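Side-chain contact in FACT complex subunit SPT16 (Ashbya gossypii, PDB 6A8M), which probably acts, as a subunit of the FACT histone chaperone, to reorganize nucleosomes during transcription, DNA replication and DNA repair: residues A[428-431]-A[432-435]. Residues are numbered along the deposited sequence; the frame is centred on the assembly and turned at random.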
ATOM      1  N   PRO A 428     -10.187  -5.535 -15.842  1.00 19.45           N
ATOM      2  CA  PRO A 428      -9.818  -5.829 -14.454  1.00 17.65           C
ATOM      3  C   PRO A 428      -9.497  -7.302 -14.295  1.00 16.91           C
ATOM      4  O   PRO A 428     -10.136  -8.164 -14.899  1.00 20.91           O
ATOM      5  CB  PRO A 428     -11.064  -5.431 -13.651  1.00 20.33           C
ATOM      6  CG  PRO A 428     -12.180  -5.417 -14.642  1.00 23.65           C
ATOM      7  CD  PRO A 428     -11.584  -5.091 -15.975  1.00 22.96           C
ATOM      8  N   LYS A 429      -8.487  -7.587 -13.483  1.00 16.00           N
ATOM      9  CA  LYS A 429      -8.074  -8.962 -13.222  1.00 16.82           C
ATOM     10  C   LYS A 429      -7.960  -9.114 -11.714  1.00 15.95           C
ATOM     11  O   LYS A 429      -7.225  -8.356 -11.068  1.00 15.52           O
ATOM     12  CB  LYS A 429      -6.742  -9.269 -13.920  1.00 18.20           C
ATOM     13  CG  LYS A 429      -6.105 -10.613 -13.581  1.00 23.39           C
ATOM     14  CD  LYS A 429      -4.710 -10.716 -14.230  1.00 28.34           C
ATOM     15  CE  LYS A 429      -4.057 -12.069 -13.997  1.00 31.43           C
ATOM     16  NZ  LYS A 429      -3.218 -12.466 -15.167  1.00 33.11           N
ATOM     17  N   VAL A 430      -8.718 -10.049 -11.145  1.00 16.34           N
ATOM     18  CA  VAL A 430      -8.680 -10.269  -9.699  1.00 14.08           C
ATOM     19  C   VAL A 430      -7.441 -11.097  -9.371  1.00 13.93           C
ATOM     20  O   VAL A 430      -7.259 -12.204  -9.895  1.00 18.66           O
ATOM     21  CB  VAL A 430      -9.964 -10.959  -9.216  1.00 15.47           C
ATOM     22  CG1 VAL A 430      -9.919 -11.228  -7.720  1.00 17.06           C
ATOM     23  CG2 VAL A 430     -11.205 -10.121  -9.600  1.00 17.51           C
ATOM     24  N   LEU A 431      -6.564 -10.552  -8.521  1.00 15.02           N
ATOM     25  CA  LEU A 431      -5.297 -11.213  -8.230  1.00 14.63           C
ATOM     26  C   LEU A 431      -5.379 -12.187  -7.060  1.00 14.43           C
ATOM     27  O   LEU A 431      -4.581 -13.128  -6.997  1.00 16.71           O
ATOM     28  CB  LEU A 431      -4.212 -10.171  -7.941  1.00 15.40           C
ATOM     29  CG  LEU A 431      -3.954  -9.111  -9.027  1.00 14.93           C
ATOM     30  CD1 LEU A 431      -2.719  -8.309  -8.624  1.00 14.74           C
ATOM     31  CD2 LEU A 431      -3.743  -9.755 -10.403  1.00 17.02           C
ATOM     32  N   THR A 432      -6.308 -11.970  -6.135  1.00 13.33           N
ATOM     33  CA  THR A 432      -6.528 -12.827  -4.968  1.00 13.63           C
ATOM     34  C   THR A 432      -7.658 -13.792  -5.322  1.00 16.82           C
ATOM     35  O   THR A 432      -8.801 -13.367  -5.543  1.00 16.61           O
ATOM     36  CB  THR A 432      -6.886 -11.989  -3.737  1.00 13.40           C
ATOM     37  OG1 THR A 432      -7.860 -11.004  -4.105  1.00 14.31           O
ATOM     38  CG2 THR A 432      -5.652 -11.253  -3.177  1.00 12.42           C
ATOM     39  N   ASN A 433      -7.335 -15.087  -5.407  1.00 15.48           N
ATOM     40  CA  ASN A 433      -8.256 -16.093  -5.915  1.00 17.89           C
ATOM     41  C   ASN A 433      -8.684 -17.092  -4.850  1.00 17.92           C
ATOM     42  O   ASN A 433      -9.358 -18.070  -5.176  1.00 19.81           O
ATOM     43  CB  ASN A 433      -7.634 -16.808  -7.123  1.00 21.35           C
ATOM     44  CG  ASN A 433      -7.254 -15.830  -8.230  1.00 28.35           C
ATOM     45  OD1 ASN A 433      -6.098 -15.776  -8.682  1.00 31.45           O
ATOM     46  ND2 ASN A 433      -8.228 -15.028  -8.658  1.00 28.66           N
ATOM     47  N   TYR A 434      -8.375 -16.841  -3.576  1.00 15.25           N
ATOM     48  CA  TYR A 434      -8.922 -17.682  -2.520  1.00 15.52           C
ATOM     49  C   TYR A 434     -10.447 -17.643  -2.580  1.00 17.28           C
ATOM     50  O   TYR A 434     -11.046 -16.602  -2.864  1.00 16.45           O
ATOM     51  CB  TYR A 434      -8.414 -17.236  -1.142  1.00 15.98           C
ATOM     52  CG  TYR A 434      -8.938 -18.127  -0.047  1.00 15.62           C
ATOM     53  CD1 TYR A 434      -8.431 -19.422   0.127  1.00 17.85           C
ATOM     54  CD2 TYR A 434      -9.976 -17.713   0.772  1.00 15.75           C
ATOM     55  CE1 TYR A 434      -8.938 -20.258   1.119  1.00 21.13           C
ATOM     56  CE2 TYR A 434     -10.482 -18.541   1.752  1.00 17.66           C
ATOM     57  CZ  TYR A 434      -9.969 -19.808   1.923  1.00 20.57           C
ATOM     58  OH  TYR A 434     -10.491 -20.633   2.901  1.00 22.92           O
ATOM     59  N   THR A 435     -11.078 -18.797  -2.350  1.00 17.44           N
ATOM     60  CA  THR A 435     -12.521 -18.903  -2.540  1.00 15.56           C
ATOM     61  C   THR A 435     -13.297 -17.875  -1.714  1.00 15.00           C
ATOM     62  O   THR A 435     -12.900 -17.471  -0.614  1.00 15.76           O
ATOM     63  CB  THR A 435     -13.020 -20.324  -2.196  1.00 15.93           C
ATOM     64  OG1 THR A 435     -14.434 -20.390  -2.418  1.00 16.86           O
ATOM     65  CG2 THR A 435     -12.754 -20.641  -0.725  1.00 17.38           C
TER
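Val430 and Asn433 meet where strand 427-430 gives way to an irregular loop, and the backbone angles locate the change: Val430 is still extended, whereas Leu431 has a psi close to the helical range. Segments 428-431 and 432-435 are one continuous run, so the contact is local. Its polar link runs from a side chain back to the main chain: Asn433 ND2 donates to Val430 O at 3.2 Å, with an N-H...O angle of 147°. The amide nitrogen lies well above the carbonyl plane, 55° out of it, and therefore misses the lone-pair directions. With chi1 near -57°, Asn433 CG stands beside its own backbone N, which directs the amide back toward the end of the strand, within reach of Val430 O. The other end of this amide gains no bond here, since OD1 lies 3.5 Å from Leu431 O and both are acceptors.

Val430 adds a close van der Waals contact, its CG1 methyl coming to 3.3 Å from the carbonyl oxygen Thr432 O; being anti to the backbone N, this methyl lies beside its own carbonyl carbon, on the side where the chain continues. Thr432 OG1, 4.2 Å from that CG1, has its polar partners in strand 412-424, at Asp419 OD1 and Thr420 N. Asp193 of helix 179-208 takes the backbone N-H groups of Asn433 and Tyr434 through its two carboxylate oxygens. The arrangement is a local side-chain-to-main-chain hydrogen bond, from an Asn amide back to the carbonyl three residues earlier, where the chain leaves an edge strand of the antiparallel sheet in the peptidase M24-like domain of Spt16.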